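Local coordinates for tryptophan synthase alpha chain (Campylobacter jejuni, PDB 3THA), which probably catalyses the aldol cleavage of indoleglycerol phosphate to indole and glyceraldehyde 3-phosphate, within the last step of tryptophan biosynthesis, at residues 80-85 with 115-120; 31-36 with 43-48; 107-112 with 140-145; 125-128 with 133-136; 25-30 with 71-76. One frame throughout, in Å; residues are numbered along the deposited sequence. Where two conformers were deposited one is given.

Overall arrangement
All five contacts belong to one eight-stranded TIM barrel. Contact 2 packs helix 27-35 on strand 44-48, which carries E46, a predicted proton acceptor. Contact 1 joins helix 75-83 to the start of strand 117-121; its I117 side chain is about 9 Å from that of E46. The centres of contacts 1 and 2 are about 10 Å apart, and the R84-E31 salt bridge links them. Contact 5 joins the starts of the same two helices, 27-35 and 75-83. Contacts 1 and 3 have centres about 11 Å apart, their strands pairing through L120, and contact 4 is nested in the loop that contact 3 closes. The centres of contacts 4 and 5 are about 27 Å apart.

Contact 1. Residues 80-85 with 115-120; sequences ELLARI and LGICAL
L82, on the last turn of helix 75-83, and L115, just past the end of helix 105-114, direct their side chains at each other, and every contact between 80-85 and 115-120 is apolar, with no hydrogen bond across. The two leucines meet at the roots of their side chains, L82 CB lying 4.2 Å from L115 CB, while their branched ends go to different partners. In L82 the CG atom stands anti to the carbonyl carbon (chi1 -73°), and CD1 lies 3.9 Å from I117 CD1. These two side chains cross at about a right angle and meet methyl to methyl. I117 starts off along the flank of the contact, and its long CG1-CD1 branch is what bridges the gap. L115 sends its CD2 methyl onto A83, where it rests 3.8 Å from CB and equally close to the backbone CA. The small alanine side chain suits this outer surface, because it lets the leucine reach down to the helix backbone. G116 turns the chain between L115 and I117: with phi at 74°, a value that favours glycine, it is the C-prime residue of a Schellman motif, in which the I117 and G116 amides bond back to A112 and K113. In the TIM barrel the contact therefore joins an outer helix to the turn that leads into a strand. F93 of strand 90-94, the sheet neighbour of 117-121, touches both L82 and I117, while helix 27-35 packs against L81 and I85.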
# COMPACT_ATOMS: atom_id res chain seq x y z
N GLU B 80 -19.31 14.85 -1.45
CA GLU B 80 -20.69 15.06 -1.97
C GLU B 80 -21.63 13.91 -1.60
O GLU B 80 -22.77 14.12 -1.27
CB GLU B 80 -20.69 15.27 -3.49
CG GLU B 80 -20.51 16.71 -3.92
CD GLU B 80 -20.56 16.85 -5.45
OE1 GLU B 80 -19.46 17.00 -6.06
OE2 GLU B 80 -21.68 16.78 -6.03
N LEU B 81 -21.11 12.69 -1.65
CA LEU B 81 -21.82 11.49 -1.27
C LEU B 81 -22.14 11.36 0.22
O LEU B 81 -23.25 10.98 0.59
CB LEU B 81 -20.98 10.28 -1.69
CG LEU B 81 -21.39 8.93 -1.16
CD1 LEU B 81 -22.75 8.55 -1.73
CD2 LEU B 81 -20.33 7.97 -1.59
N LEU B 82 -21.14 11.62 1.05
CA LEU B 82 -21.33 11.62 2.50
C LEU B 82 -22.43 12.55 2.99
O LEU B 82 -23.03 12.27 4.01
CB LEU B 82 -20.03 11.96 3.21
CG LEU B 82 -19.09 10.78 3.12
CD1 LEU B 82 -17.72 11.20 3.61
CD2 LEU B 82 -19.66 9.59 3.93
N ALA B 83 -22.73 13.60 2.23
CA ALA B 83 -23.73 14.58 2.64
C ALA B 83 -25.12 14.08 2.34
O ALA B 83 -26.07 14.52 2.97
CB ALA B 83 -23.51 15.88 1.94
N ARG B 84 -25.25 13.17 1.38
CA ARG B 84 -26.56 12.58 1.12
C ARG B 84 -26.86 11.28 1.87
O ARG B 84 -27.87 10.66 1.64
CB ARG B 84 -26.89 12.46 -0.38
CG ARG B 84 -25.76 12.57 -1.34
CD ARG B 84 -26.27 12.39 -2.78
NE ARG B 84 -25.41 11.45 -3.48
CZ ARG B 84 -24.29 11.80 -4.10
NH1 ARG B 84 -23.54 10.87 -4.69
NH2 ARG B 84 -23.93 13.07 -4.13
N ILE B 85 -25.99 10.91 2.81
CA ILE B 85 -26.08 9.63 3.50
C ILE B 85 -26.58 9.82 4.91
O ILE B 85 -26.11 10.71 5.63
CB ILE B 85 -24.66 8.94 3.48
CG1 ILE B 85 -24.49 8.20 2.16
CG2 ILE B 85 -24.40 8.02 4.70
CD1 ILE B 85 -25.75 7.79 1.58
N LEU B 115 -19.03 16.22 8.14
CA LEU B 115 -19.75 15.15 7.47
C LEU B 115 -19.86 13.88 8.28
O LEU B 115 -20.04 12.81 7.70
CB LEU B 115 -19.14 14.86 6.09
CG LEU B 115 -19.54 16.04 5.19
CD1 LEU B 115 -18.74 16.08 3.94
CD2 LEU B 115 -21.08 16.13 4.87
N GLY B 116 -19.70 13.99 9.61
CA GLY B 116 -19.84 12.85 10.52
C GLY B 116 -18.71 11.80 10.57
O GLY B 116 -18.84 10.73 11.21
N ILE B 117 -17.62 12.07 9.87
CA ILE B 117 -16.42 11.26 10.03
C ILE B 117 -15.83 11.53 11.42
O ILE B 117 -15.69 12.70 11.84
CB ILE B 117 -15.38 11.59 8.94
CG1 ILE B 117 -16.01 11.47 7.53
CG2 ILE B 117 -14.07 10.78 9.17
CD1 ILE B 117 -16.11 10.04 6.91
N CYS B 118 -15.48 10.46 12.13
CA CYS B 118 -15.07 10.57 13.53
C CYS B 118 -13.61 10.22 13.73
O CYS B 118 -13.09 10.42 14.83
CB CYS B 118 -15.96 9.67 14.41
SG CYS B 118 -15.56 7.92 14.19
N ALA B 119 -12.95 9.67 12.70
CA ALA B 119 -11.53 9.27 12.81
C ALA B 119 -10.85 9.06 11.46
O ALA B 119 -11.50 8.71 10.48
CB ALA B 119 -11.41 8.01 13.61
N LEU B 120 -9.52 9.20 11.44
CA LEU B 120 -8.74 8.96 10.24
C LEU B 120 -7.71 7.92 10.57
O LEU B 120 -7.11 7.97 11.62
CB LEU B 120 -7.97 10.20 9.84
CG LEU B 120 -8.68 11.57 9.83
CD1 LEU B 120 -7.65 12.66 9.59
CD2 LEU B 120 -9.73 11.62 8.73

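Contact 2. Residues 31-36 with 43-48; sequences EAFLQR and DILELG
Helix 27-35 runs almost antiparallel to strand 44-48, the axes of the short segments 31-35 and 44-48 making an angle of 161° at a closest approach of 12.1 Å. This is the return half of a beta-alpha-beta crossover, in which strand 15-21, helix 27-35 and strand 44-48 form the first beta-alpha-beta unit of the TIM barrel. The backbones are far enough apart for large apolar side chains to fill the layer between them, and all four that touch are buried. L45 is the hub. Its CG lies anti to the backbone N (chi1 -173°), and the CD2 methyl touches both F33 and L34, while CD1 reaches F33 alone of the two. The F33 ring approaches obliquely, with CE2 at 3.8 Å from L45 CD2 and about as near to CD1, so a single ring corner rides on the leucine fork. Phenylalanine suits a place that must span a wide layer, and F234 meets the same ring edge-to-face. L34 crosses L45 at about a right angle; its CB leaves the helix along the flank of the contact, and the CD2 branch supplies the reach. Strand residues of opposite facing divide the work: E46, a predicted proton acceptor, lies between L45 and L47 in sequence but packs on V17, Y19 and M94 of the adjoining strands. L34 CD2 also serves two partners, lying 4.2 Å from L47 CD2 and, in the closest approach of the contact, 3.5 Å from L45 CD2.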
# COMPACT_ATOMS: atom_id res chain seq x y z
N GLU B 31 -22.99 4.34 -2.55
CA GLU B 31 -24.17 5.03 -2.02
C GLU B 31 -25.26 4.08 -1.50
O GLU B 31 -25.75 4.21 -0.40
CB GLU B 31 -24.77 5.99 -3.07
CG GLU B 31 -26.01 6.77 -2.55
CD GLU B 31 -26.23 8.12 -3.25
OE1 GLU B 31 -25.27 8.66 -3.82
OE2 GLU B 31 -27.37 8.64 -3.23
N ALA B 32 -25.64 3.09 -2.27
CA ALA B 32 -26.71 2.22 -1.82
C ALA B 32 -26.23 1.40 -0.64
O ALA B 32 -26.99 1.15 0.29
CB ALA B 32 -27.22 1.35 -2.95
N PHE B 33 -24.95 1.02 -0.66
CA PHE B 33 -24.32 0.37 0.50
C PHE B 33 -24.50 1.21 1.77
O PHE B 33 -25.02 0.73 2.77
CB PHE B 33 -22.81 0.09 0.27
CG PHE B 33 -22.12 -0.60 1.44
CD1 PHE B 33 -22.62 -1.77 1.98
CD2 PHE B 33 -20.97 -0.09 1.99
CE1 PHE B 33 -22.01 -2.40 3.06
CE2 PHE B 33 -20.34 -0.73 3.08
CZ PHE B 33 -20.89 -1.87 3.61
N LEU B 34 -24.02 2.45 1.73
CA LEU B 34 -24.04 3.35 2.90
C LEU B 34 -25.44 3.52 3.46
O LEU B 34 -25.66 3.47 4.65
CB LEU B 34 -23.39 4.69 2.56
CG LEU B 34 -21.85 4.52 2.40
CD1 LEU B 34 -21.14 5.76 1.82
CD2 LEU B 34 -21.21 4.12 3.71
N GLN B 35 -26.41 3.68 2.57
CA GLN B 35 -27.76 3.84 3.01
C GLN B 35 -28.25 2.61 3.75
O GLN B 35 -29.21 2.71 4.51
CB GLN B 35 -28.67 4.16 1.82
CG GLN B 35 -28.32 5.46 1.10
CD GLN B 35 -28.76 6.73 1.84
OE1 GLN B 35 -28.67 6.85 3.07
NE2 GLN B 35 -29.22 7.70 1.07
N ARG B 36 -27.63 1.46 3.53
CA ARG B 36 -28.10 0.25 4.18
C ARG B 36 -27.25 -0.13 5.40
O ARG B 36 -27.40 -1.18 6.01
CB ARG B 36 -28.26 -0.89 3.17
CG ARG B 36 -29.60 -0.86 2.38
CD ARG B 36 -29.58 -1.74 1.12
NE ARG B 36 -29.71 -3.15 1.46
CZ ARG B 36 -29.96 -4.14 0.61
NH1 ARG B 36 -30.11 -3.89 -0.69
NH2 ARG B 36 -30.06 -5.38 1.05
N ASP B 43 -20.47 -2.21 12.75
CA ASP B 43 -20.60 -1.16 13.75
C ASP B 43 -19.81 0.08 13.34
O ASP B 43 -20.23 1.21 13.60
CB ASP B 43 -20.10 -1.66 15.10
CG ASP B 43 -20.88 -2.85 15.62
OD1 ASP B 43 -22.13 -2.85 15.50
OD2 ASP B 43 -20.25 -3.78 16.16
N ILE B 44 -18.65 -0.14 12.72
CA ILE B 44 -17.78 0.94 12.30
C ILE B 44 -17.31 0.64 10.90
O ILE B 44 -16.74 -0.41 10.68
CB ILE B 44 -16.54 1.01 13.22
CG1 ILE B 44 -17.00 1.10 14.65
CG2 ILE B 44 -15.57 2.16 12.81
CD1 ILE B 44 -15.99 0.66 15.62
N LEU B 45 -17.53 1.56 9.97
CA LEU B 45 -17.03 1.39 8.63
C LEU B 45 -15.83 2.25 8.34
O LEU B 45 -15.85 3.48 8.61
CB LEU B 45 -18.11 1.73 7.63
CG LEU B 45 -17.76 1.43 6.18
CD1 LEU B 45 -17.68 -0.09 6.00
CD2 LEU B 45 -18.82 2.06 5.23
N GLU B 46 -14.80 1.64 7.75
CA GLU B 46 -13.66 2.41 7.25
C GLU B 46 -13.82 2.69 5.75
O GLU B 46 -14.11 1.81 4.97
CB GLU B 46 -12.34 1.68 7.51
CG GLU B 46 -12.15 1.24 8.98
CD GLU B 46 -10.91 0.37 9.21
OE1 GLU B 46 -10.35 -0.12 8.22
OE2 GLU B 46 -10.52 0.15 10.38
N LEU B 47 -13.60 3.93 5.36
CA LEU B 47 -13.90 4.33 4.02
C LEU B 47 -12.59 4.63 3.31
O LEU B 47 -11.98 5.68 3.56
CB LEU B 47 -14.79 5.58 4.02
CG LEU B 47 -16.12 5.63 4.79
CD1 LEU B 47 -16.74 7.02 4.62
CD2 LEU B 47 -17.04 4.60 4.25
N GLY B 48 -12.15 3.70 2.46
CA GLY B 48 -10.98 3.92 1.66
C GLY B 48 -11.33 4.85 0.53
O GLY B 48 -12.31 4.61 -0.19

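Contact 3. Residues 107-112 with 140-145; sequences KFVKKA and YNIALI
The hydroxyl of Y140, lying beside the extended chain of K110 with OH 3.9 Å from CD, makes a weak hydrogen bond to E106 OE2, one turn before K110 on the same helix. The ring behind that hydroxyl carries the contact. K110 CB sits over one face, 4.0 Å from the ring centroid and 22° off its normal, a CH-pi contact displaced toward the rim. Because K110 CG is anti to the backbone N (chi1 166°), the aliphatic chain crosses the ring obliquely and then leads its ammonium end away, which suits a lysine at the surface. V109 works on the inner side: CG1 meets Y140 CD1 at 3.8 Å, again obliquely, and lies 4.3 Å from I142 CG1. N141, at the positive phi of a Schellman motif, turns the chain so that I142 also faces the helix. Here two consecutive helices of the TIM barrel, 105-114 and 131-140, meet on the outside of the barrel. V109 packs on L133 and E136 of helix 131-140, A112 touches I117 of strand 117-121, and I142 touches L120 on that same strand at the threshold of strand 143-148.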
# COMPACT_ATOMS: atom_id res chain seq x y z
N LYS B 107 -8.52 22.19 5.74
CA LYS B 107 -9.74 22.07 4.93
C LYS B 107 -10.34 20.64 5.01
O LYS B 107 -11.56 20.44 5.17
CB LYS B 107 -9.46 22.44 3.46
CG LYS B 107 -9.75 23.88 3.04
CD LYS B 107 -8.77 24.91 3.64
CE LYS B 107 -9.27 26.37 3.44
NZ LYS B 107 -8.46 27.40 4.20
N PHE B 108 -9.45 19.65 4.87
CA PHE B 108 -9.83 18.23 4.90
C PHE B 108 -10.51 17.80 6.21
O PHE B 108 -11.58 17.14 6.20
CB PHE B 108 -8.59 17.36 4.67
CG PHE B 108 -8.92 15.93 4.47
CD1 PHE B 108 -8.83 15.04 5.52
CD2 PHE B 108 -9.43 15.47 3.23
CE1 PHE B 108 -9.18 13.70 5.34
CE2 PHE B 108 -9.77 14.15 3.05
CZ PHE B 108 -9.65 13.26 4.11
N VAL B 109 -9.86 18.14 7.31
CA VAL B 109 -10.24 17.65 8.62
C VAL B 109 -11.57 18.24 9.03
O VAL B 109 -12.42 17.52 9.51
CB VAL B 109 -9.15 17.92 9.70
CG1 VAL B 109 -9.59 17.37 11.06
CG2 VAL B 109 -7.83 17.30 9.29
N LYS B 110 -11.73 19.55 8.84
CA LYS B 110 -12.99 20.23 9.10
C LYS B 110 -14.11 19.61 8.27
O LYS B 110 -15.17 19.27 8.79
CB LYS B 110 -12.83 21.72 8.80
CG LYS B 110 -14.13 22.51 8.71
CD LYS B 110 -13.82 23.99 8.78
CE LYS B 110 -15.04 24.87 8.53
NZ LYS B 110 -14.85 26.23 9.15
N LYS B 111 -13.87 19.46 6.97
CA LYS B 111 -14.85 18.83 6.11
C LYS B 111 -15.27 17.45 6.60
O LYS B 111 -16.46 17.19 6.78
CB LYS B 111 -14.36 18.77 4.67
CG LYS B 111 -15.26 19.54 3.74
CD LYS B 111 -16.42 18.65 3.39
CE LYS B 111 -17.06 19.02 2.06
NZ LYS B 111 -17.79 20.33 2.08
N ALA B 112 -14.28 16.58 6.79
CA ALA B 112 -14.52 15.25 7.31
C ALA B 112 -15.41 15.29 8.56
O ALA B 112 -16.39 14.52 8.67
CB ALA B 112 -13.24 14.60 7.61
N TYR B 140 -10.30 19.75 15.73
CA TYR B 140 -11.69 19.47 15.34
C TYR B 140 -12.30 18.24 16.03
O TYR B 140 -13.38 17.79 15.66
CB TYR B 140 -11.80 19.34 13.82
CG TYR B 140 -11.51 20.63 13.09
CD1 TYR B 140 -10.26 20.85 12.51
CD2 TYR B 140 -12.49 21.63 12.99
CE1 TYR B 140 -9.98 22.04 11.82
CE2 TYR B 140 -12.23 22.84 12.32
CZ TYR B 140 -10.97 23.04 11.73
OH TYR B 140 -10.68 24.22 11.06
N ASN B 141 -11.59 17.73 17.04
CA ASN B 141 -12.02 16.55 17.77
C ASN B 141 -12.23 15.32 16.88
O ASN B 141 -13.29 14.69 16.88
CB ASN B 141 -13.29 16.85 18.57
CG ASN B 141 -13.01 17.47 19.92
OD1 ASN B 141 -11.88 17.44 20.44
ND2 ASN B 141 -14.04 18.01 20.52
N ILE B 142 -11.21 15.05 16.08
CA ILE B 142 -11.15 13.89 15.21
C ILE B 142 -9.94 13.15 15.72
O ILE B 142 -8.91 13.74 16.03
CB ILE B 142 -10.93 14.31 13.75
CG1 ILE B 142 -12.24 14.72 13.11
CG2 ILE B 142 -10.40 13.18 12.96
CD1 ILE B 142 -12.95 13.58 12.41
N ALA B 143 -10.09 11.85 15.86
CA ALA B 143 -8.99 11.05 16.28
C ALA B 143 -8.16 10.64 15.06
O ALA B 143 -8.71 10.22 14.02
CB ALA B 143 -9.52 9.82 17.00
N LEU B 144 -6.84 10.76 15.20
CA LEU B 144 -5.85 10.15 14.31
C LEU B 144 -5.39 8.82 14.90
O LEU B 144 -4.71 8.79 15.94
CB LEU B 144 -4.62 11.07 14.14
CG LEU B 144 -3.64 10.53 13.12
CD1 LEU B 144 -4.36 10.37 11.73
CD2 LEU B 144 -2.44 11.39 12.97
N ILE B 145 -5.74 7.73 14.25
CA ILE B 145 -5.75 6.43 14.86
C ILE B 145 -4.35 5.88 14.85
O ILE B 145 -3.63 6.01 13.86
CB ILE B 145 -6.74 5.48 14.09
CG1 ILE B 145 -8.17 6.04 14.08
CG2 ILE B 145 -6.70 4.01 14.57
CD1 ILE B 145 -8.88 6.00 15.44

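Contact 4. Residues 125-128 with 133-136; sequences LSFE and LIKE
L125 and L133 form the tighter half of this contact, their CD2 methyls 3.7 Å apart as the side chains cross at a slant. With CG anti to the backbone N in both (chi1 -171° in L125 and -179° in L133), these methyls meet between the two backbones, the CA atoms of L125 and L133 being 9.9 Å apart. Leucine, apolar and branched, suits a place where L133 is buried and Y97 of helix 97-103 touches both side chains. The segments belong to one beta-alpha unit of the TIM barrel: 125-128 lies in the loop that leaves strand 117-121, while helix 131-140, which comes next, supplies 133-136. Toward solvent the packing is looser, and neither partner is fully buried. The CB of F127 heads away from the helix, yet the length of the ring brings CE2 to 4.1 Å from I134 CD1, the two side chains meeting at about a right angle. The ring is shared with helix 154-161, where R156, K159 and L160 pack on it. E128, on the exposed side, forms a salt bridge to R156, while S126 packs against N98 of the second subunit, another copy of this protein.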
# COMPACT_ATOMS: atom_id res chain seq x y z
N LEU B 125 1.77 6.84 7.30
CA LEU B 125 2.14 8.08 7.99
C LEU B 125 2.67 7.67 9.35
O LEU B 125 1.88 7.33 10.23
CB LEU B 125 0.98 9.05 8.11
CG LEU B 125 1.30 10.46 8.62
CD1 LEU B 125 2.09 11.23 7.57
CD2 LEU B 125 0.01 11.18 8.91
N SER B 126 3.98 7.68 9.54
CA SER B 126 4.52 7.35 10.86
C SER B 126 4.19 8.44 11.89
O SER B 126 3.81 9.58 11.55
CB SER B 126 6.05 7.19 10.82
OG SER B 126 6.64 8.47 10.69
N PHE B 127 4.34 8.08 13.16
CA PHE B 127 3.99 9.02 14.22
C PHE B 127 4.79 10.34 14.12
O PHE B 127 4.25 11.45 14.30
CB PHE B 127 4.24 8.37 15.58
CG PHE B 127 4.01 9.31 16.72
CD1 PHE B 127 5.09 10.02 17.28
CD2 PHE B 127 2.71 9.55 17.20
CE1 PHE B 127 4.88 10.92 18.32
CE2 PHE B 127 2.47 10.45 18.24
CZ PHE B 127 3.56 11.14 18.81
N GLU B 128 6.07 10.18 13.85
CA GLU B 128 6.99 11.30 13.73
C GLU B 128 6.61 12.30 12.62
O GLU B 128 7.00 13.47 12.72
CB GLU B 128 8.40 10.75 13.49
CG GLU B 128 9.04 10.13 14.76
CD GLU B 128 8.68 8.62 15.01
OE1 GLU B 128 7.91 7.99 14.21
OE2 GLU B 128 9.20 8.08 16.03
N LEU B 133 -0.85 17.01 11.08
CA LEU B 133 -2.18 16.42 10.97
C LEU B 133 -2.79 16.28 12.35
O LEU B 133 -3.99 16.54 12.53
CB LEU B 133 -2.11 15.04 10.29
CG LEU B 133 -3.44 14.28 10.08
CD1 LEU B 133 -4.44 15.11 9.30
CD2 LEU B 133 -3.19 12.96 9.37
N ILE B 134 -1.97 15.86 13.32
CA ILE B 134 -2.42 15.69 14.68
C ILE B 134 -2.97 17.01 15.20
O ILE B 134 -4.00 17.04 15.91
CB ILE B 134 -1.27 15.23 15.58
CG1 ILE B 134 -0.97 13.75 15.32
CG2 ILE B 134 -1.56 15.53 17.07
CD1 ILE B 134 0.28 13.22 16.11
N LYS B 135 -2.31 18.09 14.83
CA LYS B 135 -2.69 19.39 15.31
C LYS B 135 -4.09 19.69 14.84
O LYS B 135 -4.96 20.05 15.64
CB LYS B 135 -1.69 20.46 14.87
CG LYS B 135 -1.12 21.26 16.03
CD LYS B 135 -0.15 20.45 16.91
CE LYS B 135 0.31 21.27 18.15
NZ LYS B 135 1.05 20.42 19.14
N GLU B 136 -4.34 19.50 13.56
CA GLU B 136 -5.69 19.70 13.05
C GLU B 136 -6.68 18.70 13.64
O GLU B 136 -7.79 19.07 13.91
CB GLU B 136 -5.73 19.68 11.54
CG GLU B 136 -4.82 20.69 10.93
CD GLU B 136 -5.13 22.08 11.38
OE1 GLU B 136 -6.33 22.42 11.46
OE2 GLU B 136 -4.19 22.85 11.65

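Contact 5. Residues 25-30 with 71-76; sequences PNLQTS and QGVDIH
Q71, V73 and L27 bury the most surface here, and they divide the contact into a polar outer end and an apolar inner one. Q71 leaves its backbone toward 25-30 and bends at chi2 (77°), laying its amide against N26, with NE2 3.7 Å from N26 CB. No hydrogen bond joins the two segments; a polar, flexible glutamine suits this exposed position. Further in, L27 CD1 rests against the fork of V73, 4.1 Å from CG1 and 4.2 Å from CG2, the two side chains crossing at a slant. V73 is buried and L27 partly exposed, which suits apolar branched residues. The contact thus ties together the beginnings of two outer TIM-barrel helices, 27-35 and 75-83. Each has an N-cap: N26 OD1 accepts from T29 N at 3.2 Å, with the donor in the carbonyl plane, and D74 caps the other helix. N26 can do so because its CG stands between the backbone N and the carbonyl carbon (chi1 54°), turning the amide back over the first turn. G72, whose phi of 102° calls for glycine, closes the preceding helix in a Schellman motif and leads into V73, which also touches V78, while L27 goes on to touch S77 and L81.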
# COMPACT_ATOMS: atom_id res chain seq x y z
N PRO B 25 -17.86 -1.15 -7.26
CA PRO B 25 -17.48 -1.03 -8.65
C PRO B 25 -17.98 0.25 -9.30
O PRO B 25 -17.65 0.52 -10.47
CB PRO B 25 -18.13 -2.25 -9.32
CG PRO B 25 -19.09 -2.82 -8.28
CD PRO B 25 -19.13 -1.87 -7.12
N ASN B 26 -18.80 1.01 -8.55
CA ASN B 26 -19.20 2.36 -8.91
C ASN B 26 -19.75 3.09 -7.69
O ASN B 26 -19.97 2.49 -6.63
CB ASN B 26 -20.12 2.42 -10.16
CG ASN B 26 -21.36 1.53 -10.05
OD1 ASN B 26 -21.95 1.40 -8.98
ND2 ASN B 26 -21.78 0.94 -11.17
N LEU B 27 -19.93 4.40 -7.82
CA LEU B 27 -20.29 5.24 -6.72
C LEU B 27 -21.70 4.92 -6.26
O LEU B 27 -21.99 4.91 -5.06
CB LEU B 27 -20.19 6.71 -7.14
CG LEU B 27 -20.08 7.71 -5.97
CD1 LEU B 27 -18.97 7.31 -4.94
CD2 LEU B 27 -19.89 9.17 -6.49
N GLN B 28 -22.58 4.63 -7.21
CA GLN B 28 -23.96 4.36 -6.85
C GLN B 28 -24.09 3.12 -5.95
O GLN B 28 -24.98 3.07 -5.09
CB GLN B 28 -24.84 4.25 -8.08
CG GLN B 28 -26.30 3.91 -7.76
CD GLN B 28 -26.97 4.88 -6.77
OE1 GLN B 28 -26.81 6.10 -6.87
NE2 GLN B 28 -27.72 4.33 -5.82
N THR B 29 -23.19 2.16 -6.10
CA THR B 29 -23.20 0.95 -5.26
C THR B 29 -22.67 1.26 -3.86
O THR B 29 -23.09 0.64 -2.87
CB THR B 29 -22.35 -0.16 -5.84
OG1 THR B 29 -22.58 -0.24 -7.26
CG2 THR B 29 -22.65 -1.55 -5.14
N SER B 30 -21.72 2.20 -3.80
CA SER B 30 -21.17 2.70 -2.54
C SER B 30 -22.28 3.48 -1.82
O SER B 30 -22.53 3.24 -0.66
CB SER B 30 -19.88 3.52 -2.77
OG SER B 30 -18.74 2.67 -2.94
N GLN B 71 -13.52 5.89 -13.01
CA GLN B 71 -14.93 6.02 -12.93
C GLN B 71 -15.16 7.48 -12.46
O GLN B 71 -16.29 8.02 -12.53
CB GLN B 71 -15.38 4.96 -11.92
CG GLN B 71 -16.80 4.83 -11.60
CD GLN B 71 -17.64 4.13 -12.65
OE1 GLN B 71 -17.23 3.16 -13.29
NE2 GLN B 71 -18.83 4.62 -12.82
N GLY B 72 -14.08 8.13 -12.00
CA GLY B 72 -14.09 9.59 -11.80
C GLY B 72 -14.27 9.96 -10.34
O GLY B 72 -14.34 11.14 -10.02
N VAL B 73 -14.31 8.93 -9.49
CA VAL B 73 -14.44 9.09 -8.02
C VAL B 73 -13.19 9.71 -7.35
O VAL B 73 -12.16 9.03 -7.12
CB VAL B 73 -14.80 7.75 -7.30
CG1 VAL B 73 -15.06 7.99 -5.84
CG2 VAL B 73 -16.04 7.11 -7.94
N ASP B 74 -13.33 10.99 -7.01
CA ASP B 74 -12.34 11.73 -6.25
C ASP B 74 -12.94 12.17 -4.91
O ASP B 74 -14.15 11.97 -4.66
CB ASP B 74 -11.80 12.92 -7.07
CG ASP B 74 -12.90 13.83 -7.64
OD1 ASP B 74 -14.11 13.66 -7.29
OD2 ASP B 74 -12.56 14.74 -8.46
N ILE B 75 -12.11 12.77 -4.06
CA ILE B 75 -12.54 13.04 -2.71
C ILE B 75 -13.72 14.01 -2.75
O ILE B 75 -14.61 13.97 -1.88
CB ILE B 75 -11.35 13.51 -1.81
CG1 ILE B 75 -11.83 13.90 -0.40
CG2 ILE B 75 -10.50 14.59 -2.50
CD1 ILE B 75 -12.27 12.71 0.50
N HIS B 76 -13.79 14.81 -3.81
CA HIS B 76 -14.84 15.79 -3.93
C HIS B 76 -16.19 15.12 -4.03
O HIS B 76 -17.13 15.53 -3.34
CB HIS B 76 -14.61 16.71 -5.12
CG HIS B 76 -13.28 17.40 -5.08
ND1 HIS B 76 -13.08 18.58 -4.41
CD2 HIS B 76 -12.07 17.04 -5.59
CE1 HIS B 76 -11.81 18.94 -4.52
NE2 HIS B 76 -11.17 18.01 -5.22